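Local coordinates for thioesterase domain-containing protein (Pyrococcus horikoshii, PDB 1IXL), which has no established function but carries a hot-dog fold and may, like other members of the thioesterase superfamily, hydrolyse acyl-CoA thioesters, at residues E5-K10 and V63-V68; V30-I35 and F52-Y57; G44-G49 and K79-G84; G71-R76 and G117-Y122; V88-I93 and K106-E111. All coordinates share one frame; numbering follows the deposited sequence.

Contact 1: E5-K10 and V63-V68; sequences EQRTHK and VNEPTV
Asn-64 reaches across to the backbone of 5-10 with both ends of its amide. OD1 accepts Arg-7 N at 2.8 Å on a lone pair, and ND2 gives a nearly straight bond (166°) to Glu-5 O, with that oxygen close to the amide plane. The side chain of Arg-7 crosses Asn-64 at about a right angle, guanidinium and amide planes 79° apart. Farther out it bends about CG-CD and brings one guanidinium face over Pro-66 CD, 3.7 Å from NH2. NH1 makes a salt bridge to Glu-65 OE2 at 3.3 Å, weak as a hydrogen bond. Thr-8 holds OG1 anti to its backbone N (chi1 -175°), where it donates to Pro-66 O at 2.9 Å from above the carbonyl plane and accepts from His-9 ND1 in the imidazole plane. Its CG2 meets Val-68 CG1 at 3.8 Å. With an alanine at Asn-64, Arg-7 N and Glu-5 O would probably lose their shared partner and 5-10 would be less firmly fixed. The contact lays the N-terminal segment on the link between helix 48-63 and strand 68-77: Gln-6 and Asn-64 touch Ile-23 of strand 19-24, and Val-68 packs on Met-60 of the helix and Cys-121 of strand 112-123.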
# COMPACT_ATOMS: atom_id res chain seq x y z
N GLU A 5 -7.56 13.38 7.31
CA GLU A 5 -7.95 12.20 8.05
C GLU A 5 -8.18 11.06 7.05
O GLU A 5 -8.44 11.29 5.86
CB GLU A 5 -9.23 12.47 8.86
CG GLU A 5 -10.28 13.26 8.12
CD GLU A 5 -11.43 13.71 9.02
OE1 GLU A 5 -11.16 14.20 10.14
OE2 GLU A 5 -12.61 13.58 8.61
N GLN A 6 -8.07 9.83 7.54
CA GLN A 6 -8.28 8.67 6.69
C GLN A 6 -9.77 8.55 6.37
O GLN A 6 -10.60 8.39 7.28
CB GLN A 6 -7.81 7.41 7.39
CG GLN A 6 -7.76 6.24 6.46
CD GLN A 6 -7.03 5.06 7.05
OE1 GLN A 6 -6.19 5.22 7.93
NE2 GLN A 6 -7.34 3.88 6.54
N ARG A 7 -10.11 8.56 5.09
CA ARG A 7 -11.53 8.48 4.71
C ARG A 7 -11.98 7.15 4.10
O ARG A 7 -13.13 7.01 3.70
CB ARG A 7 -11.85 9.61 3.73
CG ARG A 7 -11.61 11.01 4.27
CD ARG A 7 -11.85 12.01 3.16
NE ARG A 7 -13.25 12.00 2.72
CZ ARG A 7 -13.64 12.33 1.49
NH1 ARG A 7 -12.74 12.70 0.58
NH2 ARG A 7 -14.93 12.30 1.17
N THR A 8 -11.08 6.17 4.03
CA THR A 8 -11.42 4.88 3.45
C THR A 8 -10.54 3.79 4.03
O THR A 8 -9.49 4.09 4.59
CB THR A 8 -11.20 4.89 1.90
OG1 THR A 8 -11.65 3.64 1.35
CG2 THR A 8 -9.70 5.06 1.57
N HIS A 9 -10.97 2.53 3.88
CA HIS A 9 -10.20 1.39 4.35
C HIS A 9 -9.82 1.55 5.82
O HIS A 9 -8.72 1.16 6.22
CB HIS A 9 -8.92 1.25 3.51
CG HIS A 9 -9.13 0.67 2.14
ND1 HIS A 9 -9.99 1.24 1.21
CD2 HIS A 9 -8.65 -0.45 1.56
CE1 HIS A 9 -10.02 0.49 0.12
NE2 HIS A 9 -9.21 -0.55 0.31
N LYS A 10 -10.74 2.09 6.62
CA LYS A 10 -10.48 2.37 8.03
C LYS A 10 -10.22 1.21 8.98
O LYS A 10 -9.53 1.38 9.99
CB LYS A 10 -11.62 3.23 8.61
CG LYS A 10 -11.78 4.58 7.97
CD LYS A 10 -13.07 5.24 8.46
CE LYS A 10 -13.27 6.62 7.89
NZ LYS A 10 -14.60 7.20 8.32
N VAL A 63 -5.21 7.94 -2.67
CA VAL A 63 -6.43 8.48 -3.30
C VAL A 63 -7.34 8.95 -2.19
O VAL A 63 -7.92 10.03 -2.26
CB VAL A 63 -7.13 7.41 -4.15
CG1 VAL A 63 -8.44 7.99 -4.74
CG2 VAL A 63 -6.19 6.95 -5.28
N ASN A 64 -7.47 8.12 -1.16
CA ASN A 64 -8.23 8.45 0.04
C ASN A 64 -9.65 8.96 -0.20
O ASN A 64 -10.05 9.99 0.33
CB ASN A 64 -7.44 9.48 0.87
CG ASN A 64 -7.98 9.63 2.28
OD1 ASN A 64 -8.45 8.66 2.89
ND2 ASN A 64 -7.90 10.85 2.83
N GLU A 65 -10.39 8.20 -0.99
CA GLU A 65 -11.77 8.51 -1.30
C GLU A 65 -12.51 7.30 -0.74
O GLU A 65 -12.08 6.18 -0.94
CB GLU A 65 -11.93 8.59 -2.82
CG GLU A 65 -12.93 9.60 -3.26
CD GLU A 65 -12.32 10.96 -3.49
OE1 GLU A 65 -11.74 11.16 -4.59
OE2 GLU A 65 -12.40 11.81 -2.58
N PRO A 66 -13.63 7.51 -0.03
CA PRO A 66 -14.39 6.39 0.56
C PRO A 66 -14.58 5.12 -0.28
O PRO A 66 -14.30 4.01 0.18
CB PRO A 66 -15.73 7.04 0.91
CG PRO A 66 -15.32 8.46 1.29
CD PRO A 66 -14.30 8.80 0.22
N THR A 67 -15.06 5.31 -1.51
CA THR A 67 -15.33 4.20 -2.42
C THR A 67 -14.15 3.72 -3.28
O THR A 67 -14.36 2.92 -4.21
CB THR A 67 -16.46 4.59 -3.39
OG1 THR A 67 -16.05 5.74 -4.15
CG2 THR A 67 -17.73 4.93 -2.62
N VAL A 68 -12.92 4.16 -2.99
CA VAL A 68 -11.80 3.74 -3.84
C VAL A 68 -11.57 2.21 -3.79
O VAL A 68 -11.77 1.58 -2.76
CB VAL A 68 -10.49 4.49 -3.46
CG1 VAL A 68 -10.04 4.08 -2.06
CG2 VAL A 68 -9.39 4.20 -4.52

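Contact 2: V30-I35 and F52-Y57; sequences VELETI and FGLADY
Leu-54 carries its CG anti to the backbone N (chi1 161°), which extends the side chain from helix 48-63 toward strand 27-33 and presents both methyls to it. Val-30 answers with CG1, likewise turned opposite its own N (chi1 -173°). This is the helix-on-sheet packing of the hot-dog fold, in which a long helix lies against an antiparallel sheet that curves around it. Strand 30-33 and helix 52-57 run nearly antiparallel, at 160°, with their axes 8.7 Å apart at closest approach. The side-chain packing between the two segments is apolar, though Leu-54 CD1 also lies 3.5 Å from Val-30 O.

Leu-54 sits between the two inward-facing strand residues and divides its branches between them. Its CD1 touches Val-30 CG1 at 3.7 Å, while CD2 lies 3.8 Å from Leu-32 CB. In both pairs the side chains run past each other in opposite directions. Beyond the strand, Leu-54 also packs on Leu-87 and Ala-89 of strand 86-97 and on Val-107 of strand 100-109, so this one leucine spans three strands under the helix.

One helical turn on, Tyr-57 crosses Val-30 at about a right angle. Its ring rests against the valine while the hydroxyl reaches beyond it to hydrogen-bond with Arg-14 and Gln-6, so an apolar flank and a polar end serve different neighbours. Val-30 CG1 thus touches both helix residues, approaching the tyrosine ring obliquely with 3.8 Å to CD2.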
# COMPACT_ATOMS: atom_id res chain seq x y z
N VAL A 30 2.69 4.31 4.57
CA VAL A 30 2.21 3.32 5.52
C VAL A 30 3.38 2.40 5.87
O VAL A 30 4.14 2.00 4.99
CB VAL A 30 1.07 2.46 4.89
CG1 VAL A 30 0.48 1.55 5.95
CG2 VAL A 30 -0.00 3.37 4.27
N GLU A 31 3.53 2.06 7.14
CA GLU A 31 4.63 1.21 7.55
C GLU A 31 4.13 -0.13 8.07
O GLU A 31 3.00 -0.24 8.57
CB GLU A 31 5.46 1.90 8.64
CG GLU A 31 4.66 2.35 9.84
CD GLU A 31 5.54 2.82 11.00
OE1 GLU A 31 6.55 3.52 10.73
OE2 GLU A 31 5.22 2.50 12.16
N LEU A 32 4.96 -1.15 7.92
CA LEU A 32 4.60 -2.48 8.38
C LEU A 32 5.81 -3.20 8.95
O LEU A 32 6.87 -3.26 8.32
CB LEU A 32 4.03 -3.31 7.22
CG LEU A 32 3.73 -4.80 7.45
CD1 LEU A 32 2.59 -4.97 8.44
CD2 LEU A 32 3.33 -5.45 6.11
N GLU A 33 5.64 -3.72 10.16
CA GLU A 33 6.67 -4.52 10.82
C GLU A 33 6.29 -5.95 10.43
O GLU A 33 5.19 -6.40 10.75
CB GLU A 33 6.60 -4.36 12.35
CG GLU A 33 7.22 -3.07 12.87
CD GLU A 33 8.73 -3.04 12.70
OE1 GLU A 33 9.34 -1.98 12.99
OE2 GLU A 33 9.30 -4.08 12.28
N THR A 34 7.17 -6.64 9.73
CA THR A 34 6.85 -8.01 9.34
C THR A 34 6.95 -8.94 10.54
O THR A 34 7.81 -8.76 11.40
CB THR A 34 7.75 -8.50 8.20
OG1 THR A 34 9.12 -8.39 8.58
CG2 THR A 34 7.49 -7.67 6.95
N ILE A 35 6.04 -9.91 10.60
CA ILE A 35 5.99 -10.87 11.70
C ILE A 35 6.16 -12.31 11.25
O ILE A 35 6.05 -12.63 10.06
CB ILE A 35 4.66 -10.78 12.51
CG1 ILE A 35 3.46 -10.95 11.58
CG2 ILE A 35 4.61 -9.44 13.24
CD1 ILE A 35 2.11 -10.92 12.31
N PHE A 52 2.82 -6.85 -0.96
CA PHE A 52 1.86 -6.31 -1.94
C PHE A 52 0.67 -5.69 -1.20
O PHE A 52 0.20 -4.61 -1.58
CB PHE A 52 1.34 -7.42 -2.86
CG PHE A 52 0.25 -6.96 -3.82
CD1 PHE A 52 0.56 -6.57 -5.11
CD2 PHE A 52 -1.08 -6.93 -3.41
CE1 PHE A 52 -0.45 -6.13 -6.00
CE2 PHE A 52 -2.11 -6.49 -4.28
CZ PHE A 52 -1.79 -6.09 -5.58
N GLY A 53 0.19 -6.36 -0.15
CA GLY A 53 -0.94 -5.84 0.59
C GLY A 53 -0.60 -4.48 1.16
O GLY A 53 -1.40 -3.56 1.11
N LEU A 54 0.61 -4.36 1.72
CA LEU A 54 1.02 -3.06 2.25
C LEU A 54 1.03 -2.01 1.13
O LEU A 54 0.50 -0.90 1.31
CB LEU A 54 2.42 -3.15 2.89
CG LEU A 54 3.19 -1.84 3.10
CD1 LEU A 54 2.47 -0.95 4.10
CD2 LEU A 54 4.59 -2.14 3.60
N ALA A 55 1.63 -2.33 -0.01
CA ALA A 55 1.66 -1.35 -1.10
C ALA A 55 0.24 -0.97 -1.59
O ALA A 55 -0.04 0.19 -1.88
CB ALA A 55 2.49 -1.88 -2.27
N ASP A 56 -0.62 -1.98 -1.69
CA ASP A 56 -2.03 -1.81 -2.13
C ASP A 56 -2.73 -0.81 -1.20
O ASP A 56 -3.39 0.14 -1.64
CB ASP A 56 -2.71 -3.20 -2.06
CG ASP A 56 -4.20 -3.19 -2.42
OD1 ASP A 56 -4.81 -2.10 -2.54
OD2 ASP A 56 -4.77 -4.31 -2.57
N TYR A 57 -2.58 -1.01 0.11
CA TYR A 57 -3.19 -0.14 1.10
C TYR A 57 -2.66 1.29 0.98
O TYR A 57 -3.44 2.24 1.09
CB TYR A 57 -2.95 -0.73 2.52
CG TYR A 57 -3.52 0.03 3.72
CD1 TYR A 57 -4.77 0.68 3.67
CD2 TYR A 57 -2.87 -0.01 4.96
CE1 TYR A 57 -5.34 1.25 4.80
CE2 TYR A 57 -3.43 0.55 6.11
CZ TYR A 57 -4.67 1.17 6.03
OH TYR A 57 -5.28 1.65 7.17

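Contact 3: G44-G49 and K79-G84; sequences GLVHGG and KPVKVG
A single beta bridge between two loop segments, Leu-45 paired with Lys-82, joins the approach to helix 48-63 to the connection between strands 68-77 and 86-97. Two backbone hydrogen bonds frame it: Val-83 N to Gly-44 O at 2.9 Å and Val-46 N to Val-81 O at 2.8 Å. A water extends the pairing by one step, donating to Val-46 O and accepting from Val-81 N at 2.8 Å. Gly-44 has a positive phi (87°), at which a CB would be jammed against the preceding carbonyl oxygen; one there would also come close to Lys-82 NZ.

In this hot-dog fold the bridge lies near the N-terminal end of the central helix, about 16 Å from the centre of the chain. Val-46 supplies most of the apolar packing. Its CG2 stands anti to the carbonyl carbon and beside the backbone N, a position from which it presses on the Lys-82/Val-83 peptide, 3.3 Å from Val-83 N, and meets Val-83 CG2 at 3.8 Å. Its CB faces Val-81 CG1 at the same separation. Leu-45 starts out away from 79-84, yet its CD1 comes back to Pro-80 CB at 3.9 Å, the two side chains crossing at about a right angle.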
# COMPACT_ATOMS: atom_id res chain seq x y z
N GLY A 44 12.96 -17.72 7.02
CA GLY A 44 12.32 -16.46 7.38
C GLY A 44 11.87 -15.59 6.22
O GLY A 44 11.63 -14.41 6.41
N LEU A 45 11.77 -16.17 5.03
CA LEU A 45 11.35 -15.41 3.87
C LEU A 45 9.87 -15.01 4.02
O LEU A 45 9.01 -15.85 4.25
CB LEU A 45 11.57 -16.22 2.59
CG LEU A 45 11.12 -15.63 1.26
CD1 LEU A 45 11.90 -14.34 0.97
CD2 LEU A 45 11.34 -16.66 0.15
N VAL A 46 9.61 -13.71 3.92
CA VAL A 46 8.25 -13.19 4.02
C VAL A 46 7.51 -13.31 2.69
O VAL A 46 8.04 -12.99 1.63
CB VAL A 46 8.26 -11.70 4.46
CG1 VAL A 46 6.82 -11.12 4.38
CG2 VAL A 46 8.79 -11.60 5.89
N HIS A 47 6.29 -13.79 2.74
CA HIS A 47 5.51 -13.95 1.52
C HIS A 47 5.24 -12.60 0.87
O HIS A 47 4.85 -11.65 1.54
CB HIS A 47 4.19 -14.67 1.85
CG HIS A 47 3.43 -15.09 0.63
ND1 HIS A 47 4.01 -15.77 -0.41
CD2 HIS A 47 2.12 -14.94 0.31
CE1 HIS A 47 3.09 -16.03 -1.33
NE2 HIS A 47 1.94 -15.53 -0.91
N GLY A 48 5.43 -12.53 -0.45
CA GLY A 48 5.22 -11.30 -1.19
C GLY A 48 3.80 -10.77 -1.12
O GLY A 48 3.54 -9.59 -1.41
N GLY A 49 2.87 -11.64 -0.74
CA GLY A 49 1.49 -11.19 -0.63
C GLY A 49 1.34 -10.11 0.43
O GLY A 49 0.51 -9.21 0.32
N LYS A 79 13.69 -7.00 -4.07
CA LYS A 79 14.55 -7.60 -3.02
C LYS A 79 13.70 -8.44 -2.08
O LYS A 79 12.58 -8.06 -1.76
CB LYS A 79 15.23 -6.52 -2.18
CG LYS A 79 16.31 -5.74 -2.89
CD LYS A 79 16.92 -4.76 -1.89
CE LYS A 79 18.32 -4.33 -2.31
NZ LYS A 79 18.29 -3.65 -3.63
N PRO A 80 14.23 -9.60 -1.62
CA PRO A 80 13.48 -10.46 -0.71
C PRO A 80 13.29 -9.79 0.64
O PRO A 80 14.15 -9.04 1.09
CB PRO A 80 14.34 -11.72 -0.64
CG PRO A 80 15.76 -11.14 -0.72
CD PRO A 80 15.59 -10.13 -1.85
N VAL A 81 12.17 -10.06 1.29
CA VAL A 81 11.89 -9.48 2.60
C VAL A 81 11.99 -10.59 3.63
O VAL A 81 11.48 -11.69 3.42
CB VAL A 81 10.47 -8.82 2.63
CG1 VAL A 81 10.09 -8.41 4.05
CG2 VAL A 81 10.44 -7.61 1.71
N LYS A 82 12.64 -10.30 4.75
CA LYS A 82 12.83 -11.28 5.80
C LYS A 82 12.06 -10.90 7.06
O LYS A 82 11.94 -9.72 7.37
CB LYS A 82 14.34 -11.41 6.09
CG LYS A 82 14.72 -11.48 7.54
CD LYS A 82 16.24 -11.44 7.74
CE LYS A 82 16.89 -12.75 7.33
NZ LYS A 82 16.40 -13.90 8.15
N VAL A 83 11.51 -11.87 7.77
CA VAL A 83 10.76 -11.57 9.00
C VAL A 83 11.63 -10.69 9.88
O VAL A 83 12.81 -10.97 10.06
CB VAL A 83 10.40 -12.84 9.79
CG1 VAL A 83 10.01 -12.47 11.23
CG2 VAL A 83 9.25 -13.57 9.11
N GLY A 84 11.04 -9.63 10.43
CA GLY A 84 11.81 -8.72 11.26
C GLY A 84 12.09 -7.42 10.51
O GLY A 84 12.40 -6.41 11.13
O HOH W 1 9.91 -11.32 0.19

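Contact 4: G71-R76 and G117-Y122; sequences GKAEVR and GKFYCY
Tyr-120 meets Lys-72 of the adjoining antiparallel strand with a ring face and Glu-74 with its hydroxyl, all three side chains on one sheet face. Its CB starts 3.6 Å from Lys-72 O, and with CG beside the backbone N (chi1 -56°) the ring extends alongside Lys-72. CD1 also lies by that oxygen, which sits in the ring plane. Over one face comes the lysine: CE stands 3.4 Å from the ring centroid as a CH-pi contact, and NZ follows at 3.8 Å, 15° off the normal, as a cation-pi contact. At the tip, OH donates to Glu-74 OE1 at 3.0 Å, meeting it from above the carboxylate plane, which stands almost perpendicular to the ring. A leucine in place of Tyr-120 would probably leave Glu-74 OE1 without this donor and the Lys-72 ammonium without its aromatic face. The backbone of Tyr-120 faces both Gly-71 and Lys-72, a classic beta bulge: its O takes Gly-71 N at 2.9 Å and, weakly, Lys-72 N. On the other face, Phe-119 touches Ala-73 and Val-75 and packs on Ala-55 and Ala-59 of helix 48-63; strand 112-123 runs between strands 100-109 and 68-77, the latter outermost on that side within this chain.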
# COMPACT_ATOMS: atom_id res chain seq x y z
N GLY A 71 -8.25 -1.84 -9.09
CA GLY A 71 -8.72 -2.59 -10.25
C GLY A 71 -7.66 -3.46 -10.88
O GLY A 71 -7.91 -4.61 -11.28
N LYS A 72 -6.45 -2.91 -10.97
CA LYS A 72 -5.34 -3.61 -11.59
C LYS A 72 -4.04 -3.14 -10.98
O LYS A 72 -3.94 -2.01 -10.48
CB LYS A 72 -5.35 -3.29 -13.09
CG LYS A 72 -4.26 -3.94 -13.88
CD LYS A 72 -4.34 -3.49 -15.35
CE LYS A 72 -3.90 -2.04 -15.50
NZ LYS A 72 -3.39 -1.75 -16.87
N ALA A 73 -3.03 -3.99 -11.05
CA ALA A 73 -1.73 -3.65 -10.51
C ALA A 73 -0.64 -4.41 -11.24
O ALA A 73 -0.85 -5.53 -11.70
CB ALA A 73 -1.68 -3.98 -9.01
N GLU A 74 0.51 -3.77 -11.39
CA GLU A 74 1.66 -4.41 -12.01
C GLU A 74 2.74 -4.16 -10.97
O GLU A 74 2.96 -3.02 -10.56
CB GLU A 74 2.00 -3.72 -13.33
CG GLU A 74 0.86 -3.83 -14.34
CD GLU A 74 1.00 -2.84 -15.49
OE1 GLU A 74 1.47 -1.70 -15.25
OE2 GLU A 74 0.62 -3.20 -16.63
N VAL A 75 3.39 -5.21 -10.50
CA VAL A 75 4.42 -5.02 -9.48
C VAL A 75 5.65 -5.87 -9.77
O VAL A 75 5.58 -6.90 -10.45
CB VAL A 75 3.91 -5.39 -8.07
CG1 VAL A 75 2.75 -4.46 -7.66
CG2 VAL A 75 3.48 -6.87 -8.04
N ARG A 76 6.79 -5.39 -9.28
CA ARG A 76 8.06 -6.09 -9.43
C ARG A 76 8.61 -6.19 -8.02
O ARG A 76 8.65 -5.19 -7.29
CB ARG A 76 9.07 -5.28 -10.27
CG ARG A 76 8.73 -5.17 -11.73
CD ARG A 76 9.63 -4.17 -12.44
NE ARG A 76 9.14 -3.91 -13.79
CZ ARG A 76 9.36 -4.71 -14.83
NH1 ARG A 76 10.08 -5.82 -14.66
NH2 ARG A 76 8.85 -4.41 -16.02
N GLY A 117 5.66 -0.62 -8.01
CA GLY A 117 4.52 -0.98 -8.82
C GLY A 117 3.60 0.16 -9.18
O GLY A 117 3.72 1.25 -8.62
N LYS A 118 2.73 -0.10 -10.15
CA LYS A 118 1.73 0.86 -10.58
C LYS A 118 0.39 0.27 -10.18
O LYS A 118 0.12 -0.90 -10.45
CB LYS A 118 1.76 1.04 -12.10
CG LYS A 118 2.93 1.86 -12.60
CD LYS A 118 2.60 2.51 -13.95
CE LYS A 118 3.88 3.01 -14.62
NZ LYS A 118 4.93 3.33 -13.61
N PHE A 119 -0.42 1.06 -9.50
CA PHE A 119 -1.73 0.61 -9.05
C PHE A 119 -2.81 1.47 -9.71
O PHE A 119 -2.81 2.70 -9.59
CB PHE A 119 -1.81 0.70 -7.52
CG PHE A 119 -0.86 -0.24 -6.81
CD1 PHE A 119 0.51 -0.03 -6.87
CD2 PHE A 119 -1.34 -1.37 -6.16
CE1 PHE A 119 1.41 -0.96 -6.30
CE2 PHE A 119 -0.47 -2.29 -5.58
CZ PHE A 119 0.90 -2.09 -5.65
N TYR A 120 -3.72 0.81 -10.43
CA TYR A 120 -4.81 1.47 -11.15
C TYR A 120 -6.04 1.39 -10.26
O TYR A 120 -6.65 0.32 -10.10
CB TYR A 120 -5.04 0.79 -12.51
CG TYR A 120 -3.79 0.75 -13.36
CD1 TYR A 120 -2.69 -0.02 -12.98
CD2 TYR A 120 -3.69 1.51 -14.53
CE1 TYR A 120 -1.53 -0.03 -13.73
CE2 TYR A 120 -2.53 1.50 -15.29
CZ TYR A 120 -1.45 0.73 -14.88
OH TYR A 120 -0.29 0.72 -15.60
N CYS A 121 -6.37 2.54 -9.68
CA CYS A 121 -7.46 2.69 -8.73
C CYS A 121 -8.70 3.39 -9.29
O CYS A 121 -8.59 4.29 -10.15
CB CYS A 121 -6.94 3.47 -7.51
SG CYS A 121 -5.24 2.97 -6.97
N TYR A 122 -9.86 2.99 -8.79
CA TYR A 122 -11.13 3.56 -9.24
C TYR A 122 -11.98 4.06 -8.10
O TYR A 122 -12.22 3.34 -7.14
CB TYR A 122 -11.94 2.50 -9.98
CG TYR A 122 -11.33 2.09 -11.29
CD1 TYR A 122 -11.56 2.84 -12.45
CD2 TYR A 122 -10.49 0.98 -11.36
CE1 TYR A 122 -10.97 2.49 -13.66
CE2 TYR A 122 -9.89 0.62 -12.55
CZ TYR A 122 -10.13 1.37 -13.70
OH TYR A 122 -9.49 1.03 -14.87

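Contact 5: V88-I93 and K106-E111; sequences VAKAKI and KVYREE
Val-88 and Tyr-108 form an antiparallel hydrogen-bonded pair, Tyr-108 N to Val-88 O at 2.8 Å and Val-88 N to Tyr-108 O at 2.9 Å. Lys-90 and Lys-106 form the next such pair, with Lys-90 N to Lys-106 O almost straight (175°). Water continues the polar contacts at the strand end, accepting from Lys-90 NZ at 3.1 Å and donating to Glu-110 O. Lys-90 reaches it with a chain extended beyond CG, starting beside the backbone N (chi1 -60°). On the way it crosses Tyr-108 at about a right angle: CD lies 3.8 Å from CE1, and NZ ends over the ring face at 4.9 Å from the centroid, a distant cation-pi contact. The edge of the same ring faces Val-88 O in its plane, with CD1 at 3.7 Å. On the opposite face of the sheet, the non-hydrogen-bonded pair Ala-89 and Val-107 meets through CB and CG2 at 3.8 Å. Ala-89 continues onto Ala-58 of helix 48-63, and Val-107 onto Ala-55. Strands 86-97 and 100-109 make a beta hairpin at the middle of the sheet that wraps the central helix in the hot-dog fold.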
# COMPACT_ATOMS: atom_id res chain seq x y z
N VAL A 88 8.25 0.34 4.64
CA VAL A 88 7.49 1.58 4.48
C VAL A 88 7.09 1.74 3.01
O VAL A 88 7.93 1.83 2.13
CB VAL A 88 8.27 2.84 4.89
CG1 VAL A 88 7.39 4.09 4.68
CG2 VAL A 88 8.72 2.75 6.35
N ALA A 89 5.79 1.79 2.75
CA ALA A 89 5.31 1.97 1.40
C ALA A 89 4.99 3.46 1.20
O ALA A 89 4.34 4.07 2.03
CB ALA A 89 4.06 1.13 1.19
N LYS A 90 5.49 4.03 0.10
CA LYS A 90 5.26 5.42 -0.28
C LYS A 90 4.48 5.43 -1.60
O LYS A 90 4.99 5.00 -2.63
CB LYS A 90 6.59 6.16 -0.39
CG LYS A 90 7.35 6.14 0.95
CD LYS A 90 8.62 6.97 0.97
CE LYS A 90 9.40 6.67 2.26
NZ LYS A 90 10.68 7.44 2.30
N ALA A 91 3.25 5.93 -1.55
CA ALA A 91 2.34 5.96 -2.70
C ALA A 91 1.99 7.37 -3.18
O ALA A 91 1.61 8.21 -2.38
CB ALA A 91 1.05 5.22 -2.33
N LYS A 92 2.10 7.61 -4.48
CA LYS A 92 1.75 8.93 -5.03
C LYS A 92 0.90 8.81 -6.29
O LYS A 92 1.17 7.97 -7.14
CB LYS A 92 3.01 9.74 -5.35
CG LYS A 92 2.68 11.13 -5.94
CD LYS A 92 3.89 12.02 -6.08
CE LYS A 92 4.88 11.52 -7.12
NZ LYS A 92 5.92 12.57 -7.41
N ILE A 93 -0.15 9.61 -6.39
CA ILE A 93 -0.98 9.59 -7.58
C ILE A 93 -0.11 10.20 -8.67
O ILE A 93 0.38 11.31 -8.51
CB ILE A 93 -2.25 10.44 -7.41
CG1 ILE A 93 -3.17 9.80 -6.36
CG2 ILE A 93 -2.98 10.56 -8.74
CD1 ILE A 93 -4.42 10.62 -6.08
N LYS A 106 6.26 2.51 -4.03
CA LYS A 106 7.56 1.90 -3.85
C LYS A 106 7.59 1.53 -2.38
O LYS A 106 7.20 2.32 -1.52
CB LYS A 106 8.69 2.89 -4.19
CG LYS A 106 8.99 2.95 -5.67
CD LYS A 106 10.37 3.52 -5.94
CE LYS A 106 10.29 4.94 -6.46
NZ LYS A 106 9.62 4.95 -7.78
N VAL A 107 8.00 0.29 -2.09
CA VAL A 107 8.07 -0.13 -0.71
C VAL A 107 9.55 -0.19 -0.35
O VAL A 107 10.33 -0.80 -1.08
CB VAL A 107 7.43 -1.51 -0.51
CG1 VAL A 107 7.56 -1.92 0.96
CG2 VAL A 107 5.95 -1.45 -0.94
N TYR A 108 9.91 0.45 0.76
CA TYR A 108 11.30 0.52 1.22
C TYR A 108 11.60 -0.22 2.52
O TYR A 108 10.72 -0.39 3.37
CB TYR A 108 11.72 1.98 1.48
CG TYR A 108 11.60 2.91 0.29
CD1 TYR A 108 10.36 3.45 -0.10
CD2 TYR A 108 12.72 3.23 -0.48
CE1 TYR A 108 10.24 4.26 -1.23
CE2 TYR A 108 12.62 4.04 -1.61
CZ TYR A 108 11.38 4.56 -1.98
OH TYR A 108 11.28 5.35 -3.11
N ARG A 109 12.85 -0.64 2.66
CA ARG A 109 13.32 -1.24 3.91
C ARG A 109 14.50 -0.28 4.09
O ARG A 109 15.52 -0.43 3.44
CB ARG A 109 13.81 -2.67 3.71
CG ARG A 109 14.39 -3.28 5.00
CD ARG A 109 14.76 -4.71 4.75
NE ARG A 109 15.69 -4.80 3.63
CZ ARG A 109 15.73 -5.83 2.80
NH1 ARG A 109 14.89 -6.85 2.96
NH2 ARG A 109 16.60 -5.84 1.79
N GLU A 110 14.30 0.73 4.93
CA GLU A 110 15.30 1.78 5.11
C GLU A 110 15.44 2.44 3.74
O GLU A 110 14.46 3.00 3.23
CB GLU A 110 16.61 1.19 5.64
CG GLU A 110 16.39 0.46 6.96
CD GLU A 110 17.67 0.08 7.65
OE1 GLU A 110 18.51 -0.60 7.02
OE2 GLU A 110 17.84 0.45 8.84
N GLU A 111 16.61 2.38 3.11
CA GLU A 111 16.75 3.03 1.80
C GLU A 111 16.56 2.13 0.59
O GLU A 111 16.45 2.60 -0.54
CB GLU A 111 18.13 3.71 1.68
CG GLU A 111 18.34 4.89 2.61
CD GLU A 111 17.27 5.95 2.46
OE1 GLU A 111 16.12 5.69 2.88
OE2 GLU A 111 17.58 7.03 1.90
O HOH W 2 13.11 5.56 2.47

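From the N terminus, 5-10 waits for 63-68, and contact 1 closes the longest loop, holding the start of the chain to the exit of helix 48-63. Nested within it, contact 2 lays that helix on strand 27-33; the two touch through the N-terminal segment. Contact 3 opens at the start of the helix and closes after strand 68-77, so it crosses both contact 1 and contact 2. Contact 4 then pairs strand 68-77 with strand 112-123, crossing contact 3 and enclosing contact 5, the hairpin 86-97/100-109. The sheet links contacts 2, 4 and 5: the backbones of Val-30 and Ala-89 are hydrogen-bonded, and the helix bears on all three. Arg-109 ties contact 5 to Pro-80 of contact 3.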